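Local coordinates for protein probable phenazine-specific methyltransferase (Pseudomonas aeruginosa, PDB 2IP2) that transfers a methyl group from S-adenosyl-L-methionine to phenazine-1-carboxylate, giving 5-methyl-phenazine-1-carboxylate, a step in the biosynthesis of the pigment pyocyanin, at residues Asn154-Ile160 with Glu180-Ala184; Pro161-Asp165 with Arg318-Leu322; Phe171-Gly177 with Ala192-Asp198; Pro231-Tyr237 with Cys258-Ala263. All coordinates share one frame; numbering follows the deposited sequence.

How the contacts relate
From the N terminus, helix 154-163 starts two contacts: its first turns enter contact 1, its end and the residues after it contact 2. The chain then forms strand 170-174, which opens contact 3, and helix 180-188, which closes contact 1. Contact 1 therefore crosses contact 3, which strand 193-198 closes next. Contact 4 follows in series, joining strand 236-240 and the loop before it to the end of helix 248-261. Contact 2 closes last, at edge strand 314-322; it nests contacts 3 and 4 inside its long loop and crosses contact 1. Strands 170-174 and 236-240 are neighbours, so contacts 3 and 4 abut, with Val172 N bonded to Ile236 O.

Contact 1 (Asn154-Ile160 with Glu180-Ala184)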
loop_
_atom_site.group_PDB
_atom_site.type_symbol
_atom_site.label_atom_id
_atom_site.label_comp_id
_atom_site.label_asym_id
_atom_site.label_seq_id
_atom_site.Cartn_x
_atom_site.Cartn_y
_atom_site.Cartn_z
ATOM N N ASN A 154 -6.721 -10.696 -18.740
ATOM C CA ASN A 154 -7.697 -11.452 -19.528
ATOM C C ASN A 154 -9.126 -11.089 -19.133
ATOM O O ASN A 154 -10.068 -11.331 -19.894
ATOM C CB ASN A 154 -7.456 -12.973 -19.409
ATOM C CG ASN A 154 -6.218 -13.436 -20.210
ATOM O OD1 ASN A 154 -5.541 -12.629 -20.863
ATOM N ND2 ASN A 154 -5.919 -14.729 -20.145
ATOM N N LEU A 155 -9.268 -10.471 -17.950
ATOM C CA LEU A 155 -10.552 -9.899 -17.534
ATOM C C LEU A 155 -11.080 -8.941 -18.609
ATOM O O LEU A 155 -12.269 -8.970 -18.949
ATOM C CB LEU A 155 -10.443 -9.183 -16.175
ATOM C CG LEU A 155 -10.885 -9.926 -14.908
ATOM C CD1 LEU A 155 -9.914 -11.028 -14.493
ATOM C CD2 LEU A 155 -11.113 -8.965 -13.743
ATOM N N ALA A 156 -10.205 -8.098 -19.137
ATOM C CA ALA A 156 -10.628 -7.108 -20.118
ATOM C C ALA A 156 -10.874 -7.813 -21.453
ATOM O O ALA A 156 -11.898 -7.562 -22.113
ATOM C CB ALA A 156 -9.595 -6.017 -20.270
ATOM N N PHE A 157 -9.950 -8.700 -21.829
ATOM C CA PHE A 157 -10.036 -9.416 -23.113
ATOM C C PHE A 157 -11.328 -10.217 -23.241
ATOM O O PHE A 157 -11.829 -10.341 -24.339
ATOM C CB PHE A 157 -8.854 -10.378 -23.319
ATOM C CG PHE A 157 -7.516 -9.688 -23.600
ATOM C CD1 PHE A 157 -7.431 -8.320 -23.895
ATOM C CD2 PHE A 157 -6.333 -10.437 -23.557
ATOM C CE1 PHE A 157 -6.165 -7.708 -24.157
ATOM C CE2 PHE A 157 -5.087 -9.842 -23.817
ATOM C CZ PHE A 157 -5.005 -8.471 -24.109
ATOM N N HIS A 158 -11.826 -10.803 -22.143
ATOM C CA HIS A 158 -13.024 -11.627 -22.207
ATOM C C HIS A 158 -14.258 -10.785 -22.458
ATOM O O HIS A 158 -15.260 -11.301 -22.993
ATOM C CB HIS A 158 -13.215 -12.491 -20.948
ATOM C CG HIS A 158 -12.206 -13.596 -20.814
ATOM N ND1 HIS A 158 -11.906 -14.464 -21.842
ATOM C CD2 HIS A 158 -11.434 -13.976 -19.769
ATOM C CE1 HIS A 158 -10.995 -15.332 -21.441
ATOM N NE2 HIS A 158 -10.681 -15.049 -20.189
ATOM N N GLU A 159 -14.204 -9.506 -22.067
ATOM C CA GLU A 159 -15.292 -8.552 -22.402
ATOM C C GLU A 159 -15.341 -8.202 -23.865
ATOM O O GLU A 159 -16.411 -7.893 -24.365
ATOM C CB GLU A 159 -15.209 -7.235 -21.636
ATOM C CG GLU A 159 -15.934 -7.247 -20.281
ATOM C CD GLU A 159 -17.412 -7.592 -20.383
ATOM O OE1 GLU A 159 -18.246 -6.791 -20.917
ATOM O OE2 GLU A 159 -17.735 -8.701 -19.921
ATOM N N ILE A 160 -14.203 -8.230 -24.548
ATOM C CA ILE A 160 -14.166 -7.749 -25.938
ATOM C C ILE A 160 -15.184 -8.451 -26.881
ATOM O O ILE A 160 -16.016 -7.781 -27.536
ATOM C CB ILE A 160 -12.705 -7.675 -26.487
ATOM C CG1 ILE A 160 -12.022 -6.458 -25.859
ATOM C CG2 ILE A 160 -12.667 -7.499 -28.012
ATOM C CD1 ILE A 160 -10.558 -6.447 -26.025
ATOM N N GLU A 180 -3.092 -14.032 -26.110
ATOM C CA GLU A 180 -4.251 -14.189 -25.215
ATOM C C GLU A 180 -5.538 -13.572 -25.747
ATOM O O GLU A 180 -6.614 -14.108 -25.515
ATOM C CB GLU A 180 -3.942 -13.643 -23.805
ATOM C CG GLU A 180 -2.878 -14.506 -23.070
ATOM C CD GLU A 180 -3.391 -15.928 -22.715
ATOM O OE1 GLU A 180 -4.519 -16.063 -22.205
ATOM O OE2 GLU A 180 -2.642 -16.903 -22.878
ATOM N N LEU A 181 -5.422 -12.434 -26.434
ATOM C CA LEU A 181 -6.604 -11.761 -26.997
ATOM C C LEU A 181 -7.262 -12.600 -28.089
ATOM O O LEU A 181 -8.495 -12.851 -28.074
ATOM C CB LEU A 181 -6.239 -10.365 -27.525
ATOM C CG LEU A 181 -7.320 -9.547 -28.228
ATOM C CD1 LEU A 181 -8.672 -9.487 -27.439
ATOM C CD2 LEU A 181 -6.795 -8.124 -28.569
ATOM N N THR A 182 -6.433 -13.092 -28.999
ATOM C CA THR A 182 -6.914 -14.008 -30.041
ATOM C C THR A 182 -7.592 -15.234 -29.400
ATOM O O THR A 182 -8.698 -15.621 -29.796
ATOM C CB THR A 182 -5.739 -14.432 -30.938
ATOM O OG1 THR A 182 -5.327 -13.288 -31.714
ATOM C CG2 THR A 182 -6.145 -15.550 -31.896
ATOM N N LYS A 183 -6.952 -15.813 -28.383
ATOM C CA LYS A 183 -7.528 -16.991 -27.752
ATOM C C LYS A 183 -8.864 -16.690 -27.050
ATOM O O LYS A 183 -9.806 -17.451 -27.215
ATOM C CB LYS A 183 -6.517 -17.630 -26.804
ATOM C CG LYS A 183 -7.115 -18.608 -25.819
ATOM C CD LYS A 183 -6.146 -18.765 -24.674
ATOM C CE LYS A 183 -4.895 -19.485 -25.145
ATOM N NZ LYS A 183 -4.963 -20.939 -24.762
ATOM N N ALA A 184 -8.945 -15.580 -26.295
ATOM C CA ALA A 184 -10.201 -15.109 -25.696
ATOM C C ALA A 184 -11.305 -14.979 -26.775
ATOM O O ALA A 184 -12.452 -15.477 -26.603
ATOM C CB ALA A 184 -9.989 -13.768 -24.960
HETATM O O HOH W 1 -13.366 -15.586 -24.039
#
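Phe157 reaches from helix 154-160 onto Leu181 and Ala184 of helix 180-184. Its CB rests on the methyl of Ala184, 3.9 Å from Ala184 CB, where the small residue lets the two helices come close. With CG anti to the carbonyl carbon (chi1 -72°), the ring leaves CB along the flank of the second helix. CG lies near Leu181 CD1, CD2 approaches Leu181 N at 3.6 Å, and CE2 and CZ reach Leu181 CB. That carbon stands over the middle of one ring face, 3.9 Å from the Phe157 centroid, a CH-pi contact almost on the ring normal. Glu180 CB sits in the ring plane at its edge. A flat, apolar side chain suits this place, since its face takes up Leu181 CB and its edge the CB of Glu180.

Next to the ring, Asn154 ND2 gives a hydrogen bond of 2.8 Å to Glu180 OE1. The bond is bent (145°), and the carboxylate is met on its anti side, well out of its plane. Glu180 OE2 is held by Asn209, so both oxygens of the acid are engaged. A turn further along, a water joins His158 ND1 to Ala184 O, donating to that carbonyl over 2.7 Å. Ile160 CD1 meets Leu181 CD1 at 3.8 Å.

The two helix segments cross at -43°. Leu181 also packs on Leu238 and Ser240 of strand 236-240, Ile160 on Ile271 of strand 267-272, and Phe157 touches Arg241, a predicted S-adenosylmethionine-binding residue, while Leu155 faces outward to Ala9 of the second subunit.

Contact 2 (Pro161-Asp165 with Arg318-Leu322); sequences PRLLD and RIVDL
Leu163, on the last turn of helix 154-163, presses its branched end against Val320 and Leu322 of strand 318-322. The apolar part of the contact centres on Leu163 CD1. It meets Val320 CG1 at 3.5 Å, the two side chains reaching toward each other tip to tip, and it meets Leu322 CD2 at 3.3 Å, closer than carbons usually lie. A branched leucine can touch both strand residues with one methyl and the arginine with the other, CD2 crossing at a slant 3.7 Å from Arg318 NH2.

The polar part is a single hydrogen bond, from Arg318 NH1 to Leu163 O, 3.2 Å long and fairly straight (158°). The oxygen lies at the edge of the guanidinium, near its plane, whereas the donor stands above the plane of the carbonyl. Leu164 is the first residue to leave helical geometry, so the carbonyl just before it belongs to the helix end, where a positive group is probably welcome. A bend at chi3 (115°) brings the arginine chain round here. Leu164 CD2 slides past the same group, 3.8 Å from Arg318 NH1.

Met328 of the adjoining strand 326-333 touches Leu163, Leu164 and Val320. The arrangement belongs to the class I methyltransferase fold, with strand order 3-2-1-4-5-7-6: a helix leading into the first strand packs against the antiparallel hairpin that ends the sheet.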
loop_
_atom_site.group_PDB
_atom_site.type_symbol
_atom_site.label_atom_id
_atom_site.label_comp_id
_atom_site.label_asym_id
_atom_site.label_seq_id
_atom_site.Cartn_x
_atom_site.Cartn_y
_atom_site.Cartn_z
ATOM N N PRO A 161 -15.147 -9.796 -26.951
ATOM C CA PRO A 161 -16.121 -10.474 -27.819
ATOM C C PRO A 161 -17.566 -10.427 -27.307
ATOM O O PRO A 161 -18.468 -10.905 -28.027
ATOM C CB PRO A 161 -15.626 -11.912 -27.838
ATOM C CG PRO A 161 -14.913 -12.065 -26.495
ATOM C CD PRO A 161 -14.228 -10.754 -26.298
ATOM N N ARG A 162 -17.780 -9.928 -26.080
ATOM C CA ARG A 162 -19.141 -9.625 -25.585
ATOM C C ARG A 162 -19.585 -8.246 -26.067
ATOM O O ARG A 162 -20.779 -8.017 -26.237
ATOM C CB ARG A 162 -19.249 -9.673 -24.048
ATOM C CG ARG A 162 -18.961 -11.044 -23.400
ATOM C CD ARG A 162 -19.135 -11.041 -21.853
ATOM N NE ARG A 162 -18.471 -12.200 -21.232
ATOM C CZ ARG A 162 -17.426 -12.136 -20.390
ATOM N NH1 ARG A 162 -16.918 -10.960 -20.012
ATOM N NH2 ARG A 162 -16.882 -13.256 -19.908
ATOM N N LEU A 163 -18.647 -7.321 -26.275
ATOM C CA LEU A 163 -19.008 -5.976 -26.789
ATOM C C LEU A 163 -18.996 -5.883 -28.321
ATOM O O LEU A 163 -19.706 -5.058 -28.897
ATOM C CB LEU A 163 -18.075 -4.905 -26.226
ATOM C CG LEU A 163 -18.049 -4.588 -24.728
ATOM C CD1 LEU A 163 -16.663 -3.983 -24.392
ATOM C CD2 LEU A 163 -19.175 -3.619 -24.285
ATOM N N LEU A 164 -18.183 -6.694 -28.979
ATOM C CA LEU A 164 -18.126 -6.687 -30.428
ATOM C C LEU A 164 -18.639 -8.012 -30.939
ATOM O O LEU A 164 -18.478 -9.038 -30.284
ATOM C CB LEU A 164 -16.684 -6.449 -30.935
ATOM C CG LEU A 164 -15.826 -5.296 -30.369
ATOM C CD1 LEU A 164 -14.604 -5.060 -31.222
ATOM C CD2 LEU A 164 -16.564 -3.994 -30.309
ATOM N N ASP A 165 -19.242 -8.000 -32.128
ATOM C CA ASP A 165 -19.756 -9.208 -32.706
ATOM C C ASP A 165 -18.693 -9.840 -33.636
ATOM O O ASP A 165 -18.387 -9.310 -34.686
ATOM C CB ASP A 165 -21.087 -8.876 -33.450
ATOM C CG ASP A 165 -21.888 -10.127 -33.886
ATOM O OD1 ASP A 165 -21.417 -11.292 -33.801
ATOM O OD2 ASP A 165 -23.042 -9.913 -34.348
ATOM N N ARG A 318 -17.031 4.512 -30.917
ATOM C CA ARG A 318 -17.423 4.114 -29.579
ATOM C C ARG A 318 -16.222 4.169 -28.701
ATOM O O ARG A 318 -15.147 3.780 -29.143
ATOM C CB ARG A 318 -17.775 2.638 -29.601
ATOM C CG ARG A 318 -19.131 2.299 -29.389
ATOM C CD ARG A 318 -19.236 0.833 -29.714
ATOM N NE ARG A 318 -19.573 0.093 -28.516
ATOM C CZ ARG A 318 -19.793 -1.203 -28.500
ATOM N NH1 ARG A 318 -19.701 -1.903 -29.622
ATOM N NH2 ARG A 318 -20.111 -1.778 -27.354
ATOM N N ILE A 319 -16.411 4.568 -27.442
ATOM C CA ILE A 319 -15.375 4.365 -26.430
ATOM C C ILE A 319 -16.007 3.611 -25.296
ATOM O O ILE A 319 -17.053 4.044 -24.775
ATOM C CB ILE A 319 -14.804 5.717 -25.914
ATOM C CG1 ILE A 319 -14.256 6.530 -27.089
ATOM C CG2 ILE A 319 -13.719 5.500 -24.808
ATOM C CD1 ILE A 319 -13.803 7.945 -26.692
ATOM N N VAL A 320 -15.381 2.508 -24.877
ATOM C CA VAL A 320 -15.938 1.693 -23.783
ATOM C C VAL A 320 -14.893 1.530 -22.671
ATOM O O VAL A 320 -13.724 1.243 -22.967
ATOM C CB VAL A 320 -16.384 0.284 -24.316
ATOM C CG1 VAL A 320 -16.896 -0.661 -23.173
ATOM C CG2 VAL A 320 -17.422 0.401 -25.401
ATOM N N ASP A 321 -15.298 1.707 -21.409
ATOM C CA ASP A 321 -14.438 1.418 -20.268
ATOM C C ASP A 321 -14.468 -0.048 -19.947
ATOM O O ASP A 321 -15.533 -0.595 -19.587
ATOM C CB ASP A 321 -14.878 2.215 -19.037
ATOM C CG ASP A 321 -14.629 3.712 -19.190
ATOM O OD1 ASP A 321 -13.920 4.089 -20.132
ATOM O OD2 ASP A 321 -15.121 4.501 -18.359
ATOM N N LEU A 322 -13.309 -0.686 -20.070
ATOM C CA LEU A 322 -13.161 -2.123 -19.753
ATOM C C LEU A 322 -12.576 -2.327 -18.341
ATOM O O LEU A 322 -12.125 -1.372 -17.709
ATOM C CB LEU A 322 -12.284 -2.834 -20.817
ATOM C CG LEU A 322 -12.554 -2.772 -22.328
ATOM C CD1 LEU A 322 -11.315 -3.376 -23.055
ATOM C CD2 LEU A 322 -13.824 -3.552 -22.710
#

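Contact 3 (Phe171-Gly177 with Ala192-Asp198); sequences FVDVGGG and ARGVMLD
Phe171 and Gly194 begin a run of parallel pairing that continues as far as Val174 and Leu197. Backbone hydrogen bonds carry it: Phe171 N to Arg193 O, Val195 N to Phe171 O, Asp173 N to Val195 O (2.7 Å) and Leu197 N to Asp173 O. Past the strand end, Leu197 O also takes Gly176 N at 3.1 Å and, weakly, Gly175 N.

One polar side chain joins in. Asp198 OD2 accepts from Gly177 N at 3.0 Å, met on its anti side, so the acid closes the glycine loop against the second strand. Gly175, with positive phi (75°), is the third residue of a type II turn from Asp173 to Gly176, a place glycine takes readily. The loop is the glycine-rich first motif of S-adenosylmethionine-dependent enzymes, and Asp198 is predicted to bind this cofactor.

Apolar contacts follow the same strands. The Phe171 ring, its CG between backbone N and carbonyl carbon (chi1 64°), folds over the next strand and lays one face on Gly194 CA, 3.6 Å from the centroid. Glycine suits the spot by letting the ring lie this low.

Helix 180-188 lies over the face bearing Phe171, Asp173 and Met196, and its Thr182 bonds to Asp173 OD2. Strands 170-174 and 193-198 with this helix between them form a beta-alpha-beta unit, strand 219-223 lying beside 193-198 and strand 236-240 beside 170-174.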
loop_
_atom_site.group_PDB
_atom_site.type_symbol
_atom_site.label_atom_id
_atom_site.label_comp_id
_atom_site.label_asym_id
_atom_site.label_seq_id
_atom_site.Cartn_x
_atom_site.Cartn_y
_atom_site.Cartn_z
ATOM N N PHE A 171 -10.772 -11.409 -37.894
ATOM C CA PHE A 171 -10.020 -10.357 -37.251
ATOM C C PHE A 171 -8.525 -10.517 -37.468
ATOM O O PHE A 171 -8.077 -11.603 -37.859
ATOM C CB PHE A 171 -10.362 -10.308 -35.761
ATOM C CG PHE A 171 -9.973 -11.545 -35.011
ATOM C CD1 PHE A 171 -8.679 -11.665 -34.471
ATOM C CD2 PHE A 171 -10.874 -12.613 -34.872
ATOM C CE1 PHE A 171 -8.288 -12.772 -33.784
ATOM C CE2 PHE A 171 -10.508 -13.754 -34.152
ATOM C CZ PHE A 171 -9.209 -13.846 -33.608
ATOM N N VAL A 172 -7.766 -9.442 -37.203
ATOM C CA VAL A 172 -6.282 -9.463 -37.273
ATOM C C VAL A 172 -5.768 -8.886 -35.966
ATOM O O VAL A 172 -6.076 -7.737 -35.627
ATOM C CB VAL A 172 -5.721 -8.673 -38.522
ATOM C CG1 VAL A 172 -4.176 -8.622 -38.557
ATOM C CG2 VAL A 172 -6.249 -9.246 -39.834
ATOM N N ASP A 173 -5.032 -9.701 -35.223
ATOM C CA ASP A 173 -4.473 -9.331 -33.939
ATOM C C ASP A 173 -3.066 -8.787 -34.228
ATOM O O ASP A 173 -2.130 -9.561 -34.393
ATOM C CB ASP A 173 -4.465 -10.572 -33.003
ATOM C CG ASP A 173 -4.059 -10.253 -31.552
ATOM O OD1 ASP A 173 -3.587 -9.126 -31.315
ATOM O OD2 ASP A 173 -4.168 -11.167 -30.650
ATOM N N VAL A 174 -2.928 -7.457 -34.341
ATOM C CA VAL A 174 -1.631 -6.897 -34.692
ATOM C C VAL A 174 -0.748 -6.719 -33.408
ATOM O O VAL A 174 -1.136 -6.050 -32.447
ATOM C CB VAL A 174 -1.736 -5.642 -35.709
ATOM C CG1 VAL A 174 -3.137 -5.459 -36.318
ATOM C CG2 VAL A 174 -1.263 -4.384 -35.134
ATOM N N GLY A 175 0.421 -7.332 -33.375
ATOM C CA GLY A 175 1.266 -7.310 -32.189
ATOM C C GLY A 175 0.744 -8.232 -31.120
ATOM O O GLY A 175 0.708 -7.883 -29.938
ATOM N N GLY A 176 0.328 -9.422 -31.517
ATOM C CA GLY A 176 -0.426 -10.272 -30.594
ATOM C C GLY A 176 0.311 -10.932 -29.435
ATOM O O GLY A 176 -0.361 -11.466 -28.495
ATOM N N GLY A 177 1.658 -10.950 -29.496
ATOM C CA GLY A 177 2.461 -11.489 -28.376
ATOM C C GLY A 177 2.237 -12.987 -28.159
ATOM O O GLY A 177 2.382 -13.770 -29.099
ATOM N N ALA A 192 -15.565 -17.476 -35.110
ATOM C CA ALA A 192 -14.696 -16.360 -35.503
ATOM C C ALA A 192 -13.483 -16.958 -36.207
ATOM O O ALA A 192 -13.105 -18.090 -35.913
ATOM C CB ALA A 192 -14.249 -15.585 -34.274
ATOM N N ARG A 193 -12.883 -16.217 -37.131
ATOM C CA ARG A 193 -11.614 -16.640 -37.721
ATOM C C ARG A 193 -10.656 -15.463 -37.637
ATOM O O ARG A 193 -11.080 -14.317 -37.768
ATOM C CB ARG A 193 -11.775 -17.040 -39.198
ATOM C CG ARG A 193 -12.783 -18.191 -39.485
ATOM C CD ARG A 193 -12.441 -19.024 -40.770
ATOM N NE ARG A 193 -11.813 -18.250 -41.853
ATOM C CZ ARG A 193 -10.592 -18.484 -42.346
ATOM N NH1 ARG A 193 -9.844 -19.484 -41.882
ATOM N NH2 ARG A 193 -10.112 -17.709 -43.306
ATOM N N GLY A 194 -9.376 -15.750 -37.414
ATOM C CA GLY A 194 -8.429 -14.695 -37.140
ATOM C C GLY A 194 -7.009 -14.990 -37.562
ATOM O O GLY A 194 -6.615 -16.147 -37.718
ATOM N N VAL A 195 -6.251 -13.911 -37.705
ATOM C CA VAL A 195 -4.823 -13.951 -37.947
ATOM C C VAL A 195 -4.117 -13.171 -36.848
ATOM O O VAL A 195 -4.523 -12.033 -36.498
ATOM C CB VAL A 195 -4.469 -13.300 -39.326
ATOM C CG1 VAL A 195 -2.971 -13.300 -39.534
ATOM C CG2 VAL A 195 -5.145 -14.098 -40.486
ATOM N N MET A 196 -3.082 -13.772 -36.293
ATOM C CA MET A 196 -2.218 -13.038 -35.398
ATOM C C MET A 196 -0.896 -12.736 -36.084
ATOM O O MET A 196 -0.183 -13.634 -36.554
ATOM C CB MET A 196 -1.953 -13.853 -34.133
ATOM C CG MET A 196 -0.865 -13.267 -33.214
ATOM S SD MET A 196 -0.622 -14.355 -31.816
ATOM C CE MET A 196 -2.335 -14.570 -31.349
ATOM N N LEU A 197 -0.570 -11.454 -36.103
ATOM C CA LEU A 197 0.700 -10.960 -36.601
ATOM C C LEU A 197 1.638 -10.666 -35.429
ATOM O O LEU A 197 1.249 -10.067 -34.439
ATOM C CB LEU A 197 0.449 -9.651 -37.359
ATOM C CG LEU A 197 1.639 -8.925 -37.988
ATOM C CD1 LEU A 197 2.175 -9.733 -39.212
ATOM C CD2 LEU A 197 1.184 -7.497 -38.452
ATOM N N ASP A 198 2.886 -11.055 -35.566
ATOM C CA ASP A 198 3.954 -10.501 -34.741
ATOM C C ASP A 198 5.224 -10.548 -35.572
ATOM O O ASP A 198 5.166 -10.938 -36.733
ATOM C CB ASP A 198 4.103 -11.256 -33.401
ATOM C CG ASP A 198 4.641 -10.377 -32.292
ATOM O OD1 ASP A 198 5.556 -9.541 -32.563
ATOM O OD2 ASP A 198 4.149 -10.526 -31.142
#

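Contact 4 (Pro231-Tyr237 with Cys258-Ala263); sequences PSNGDIY and CREAMA
Tyr237 wedges its ring against Met262 and Cys258, and this is the tight half of the contact. Tyr237 CE1 approaches Met262 CB to 3.4 Å, the two side chains crossing at a slant. Cys258 SG stands 4.0 Å from Tyr237 CD2, an oblique sulfur-aromatic contact. The hydroxyl is gripped twice within its own segment: it donates to Pro231 O over a short 2.5 Å and accepts from Gly234 N at 3.0 Å. These bonds hold the turn around the ring's far end and fix where the hydroxyl sits, a task for which tyrosine, apolar along its flanks and polar at its end, is well suited. Glycine at 234 lets the backbone run close beside the ring.

Two backbone bonds tie the two segments: Asn233 N to Ala261 O at 2.6 Å, and Ala263 N to Gly234 O at 3.0 Å. They join the loop before strand 236-240 to the chain just where helix 248-261 ends, Met262 being the first residue to leave it. Strand, helix and strand 267-272 form a beta-alpha-beta unit of the Rossmann-like methyltransferase domain. Val268 of the last strand touches both Tyr237 and Cys258, and Met262 extends to Phe314.

The outer side is looser. Asn233, whose positive phi (67°) asparagine tolerates well, reaches Ala263 CB with OD1 at 3.7 Å, while Asp235 OD1 touches the same methyl at 3.6 Å and its OD2 bonds to Ser170 N. Ser232, exposed to solvent like Asn233 and deposited in two conformers, lies by Ala261, the position of its OG uncertain.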
loop_
_atom_site.group_PDB
_atom_site.type_symbol
_atom_site.label_atom_id
_atom_site.label_comp_id
_atom_site.label_asym_id
_atom_site.label_seq_id
_atom_site.Cartn_x
_atom_site.Cartn_y
_atom_site.Cartn_z
ATOM N N PRO A 231 -1.919 -8.196 -42.497
ATOM C CA PRO A 231 -2.849 -9.091 -43.208
ATOM C C PRO A 231 -4.113 -8.365 -43.683
ATOM O O PRO A 231 -4.655 -7.475 -42.976
ATOM C CB PRO A 231 -3.173 -10.196 -42.172
ATOM C CG PRO A 231 -1.981 -10.208 -41.225
ATOM C CD PRO A 231 -1.481 -8.762 -41.199
ATOM N N SER A 232 -4.543 -8.718 -44.902
ATOM C CA SER A 232 -5.603 -7.979 -45.595
ATOM C C SER A 232 -7.026 -8.498 -45.340
ATOM O O SER A 232 -7.249 -9.664 -44.927
ATOM C CB SER A 232 -5.343 -7.931 -47.118
ATOM O OG SER A 232 -4.440 -6.896 -47.464
ATOM N N ASN A 233 -7.981 -7.620 -45.655
ATOM C CA ASN A 233 -9.414 -7.960 -45.716
ATOM C C ASN A 233 -10.055 -8.321 -44.370
ATOM O O ASN A 233 -11.083 -8.985 -44.339
ATOM C CB ASN A 233 -9.670 -9.124 -46.761
ATOM C CG ASN A 233 -11.085 -9.058 -47.357
ATOM O OD1 ASN A 233 -11.611 -7.946 -47.570
ATOM N ND2 ASN A 233 -11.719 -10.232 -47.606
ATOM N N GLY A 234 -9.446 -7.883 -43.261
ATOM C CA GLY A 234 -9.974 -8.161 -41.934
ATOM C C GLY A 234 -11.185 -7.282 -41.718
ATOM O O GLY A 234 -11.198 -6.149 -42.158
ATOM N N ASP A 235 -12.195 -7.812 -41.046
ATOM C CA ASP A 235 -13.326 -7.012 -40.544
ATOM C C ASP A 235 -12.950 -6.207 -39.293
ATOM O O ASP A 235 -13.393 -5.056 -39.121
ATOM C CB ASP A 235 -14.544 -7.899 -40.252
ATOM C CG ASP A 235 -15.022 -8.654 -41.504
ATOM O OD1 ASP A 235 -15.197 -7.988 -42.560
ATOM O OD2 ASP A 235 -15.182 -9.879 -41.409
ATOM N N ILE A 236 -12.147 -6.825 -38.422
ATOM C CA ILE A 236 -11.776 -6.166 -37.154
ATOM C C ILE A 236 -10.234 -6.243 -36.983
ATOM O O ILE A 236 -9.664 -7.354 -37.004
ATOM C CB ILE A 236 -12.490 -6.835 -35.956
ATOM C CG1 ILE A 236 -14.009 -6.692 -36.088
ATOM C CG2 ILE A 236 -12.001 -6.189 -34.637
ATOM C CD1 ILE A 236 -14.825 -7.674 -35.264
ATOM N N TYR A 237 -9.589 -5.086 -36.825
ATOM C CA TYR A 237 -8.122 -4.969 -36.589
ATOM C C TYR A 237 -7.928 -4.540 -35.136
ATOM O O TYR A 237 -8.256 -3.420 -34.770
ATOM C CB TYR A 237 -7.482 -3.933 -37.519
ATOM C CG TYR A 237 -7.346 -4.550 -38.910
ATOM C CD1 TYR A 237 -8.481 -4.766 -39.710
ATOM C CD2 TYR A 237 -6.088 -4.943 -39.389
ATOM C CE1 TYR A 237 -8.332 -5.385 -40.975
ATOM C CE2 TYR A 237 -5.946 -5.541 -40.644
ATOM C CZ TYR A 237 -7.077 -5.757 -41.422
ATOM O OH TYR A 237 -6.933 -6.393 -42.659
ATOM N N CYS A 258 -3.399 -0.528 -41.621
ATOM C CA CYS A 258 -4.745 -1.005 -41.312
ATOM C C CYS A 258 -5.828 -0.426 -42.259
ATOM O O CYS A 258 -6.652 -1.172 -42.760
ATOM C CB CYS A 258 -5.102 -0.705 -39.848
ATOM S SG CYS A 258 -3.983 -1.602 -38.691
ATOM N N ARG A 259 -5.786 0.885 -42.504
ATOM C CA ARG A 259 -6.844 1.590 -43.214
ATOM C C ARG A 259 -7.000 1.059 -44.642
ATOM O O ARG A 259 -8.113 0.920 -45.149
ATOM C CB ARG A 259 -6.540 3.091 -43.275
ATOM C CG ARG A 259 -7.715 4.008 -43.680
ATOM C CD ARG A 259 -7.219 5.491 -43.769
ATOM N NE ARG A 259 -6.000 5.587 -44.600
ATOM C CZ ARG A 259 -4.780 5.982 -44.212
ATOM N NH1 ARG A 259 -4.505 6.343 -42.947
ATOM N NH2 ARG A 259 -3.799 5.989 -45.118
ATOM N N GLU A 260 -5.871 0.762 -45.244
ATOM C CA GLU A 260 -5.816 0.282 -46.598
ATOM C C GLU A 260 -6.044 -1.220 -46.714
ATOM O O GLU A 260 -6.418 -1.687 -47.775
ATOM C CB GLU A 260 -4.464 0.639 -47.205
ATOM C CG GLU A 260 -4.314 2.102 -47.559
ATOM C CD GLU A 260 -5.648 2.806 -47.838
ATOM O OE1 GLU A 260 -6.165 2.710 -48.977
ATOM O OE2 GLU A 260 -6.179 3.476 -46.911
ATOM N N ALA A 261 -5.821 -1.971 -45.641
ATOM C CA ALA A 261 -5.893 -3.444 -45.706
ATOM C C ALA A 261 -7.268 -3.982 -45.404
ATOM O O ALA A 261 -7.680 -5.022 -45.935
ATOM C CB ALA A 261 -4.876 -4.050 -44.763
ATOM N N MET A 262 -7.998 -3.250 -44.563
ATOM C CA MET A 262 -9.247 -3.740 -44.004
ATOM C C MET A 262 -10.367 -3.849 -45.038
ATOM O O MET A 262 -10.317 -3.156 -46.045
ATOM C CB MET A 262 -9.662 -2.863 -42.824
ATOM C CG MET A 262 -10.142 -1.491 -43.184
ATOM S SD MET A 262 -10.664 -0.669 -41.683
ATOM C CE MET A 262 -11.085 0.944 -42.327
ATOM N N ALA A 263 -11.331 -4.744 -44.779
ATOM C CA ALA A 263 -12.592 -4.865 -45.542
ATOM C C ALA A 263 -13.455 -3.599 -45.521
ATOM O O ALA A 263 -13.243 -2.719 -44.669
ATOM C CB ALA A 263 -13.402 -6.042 -45.006
#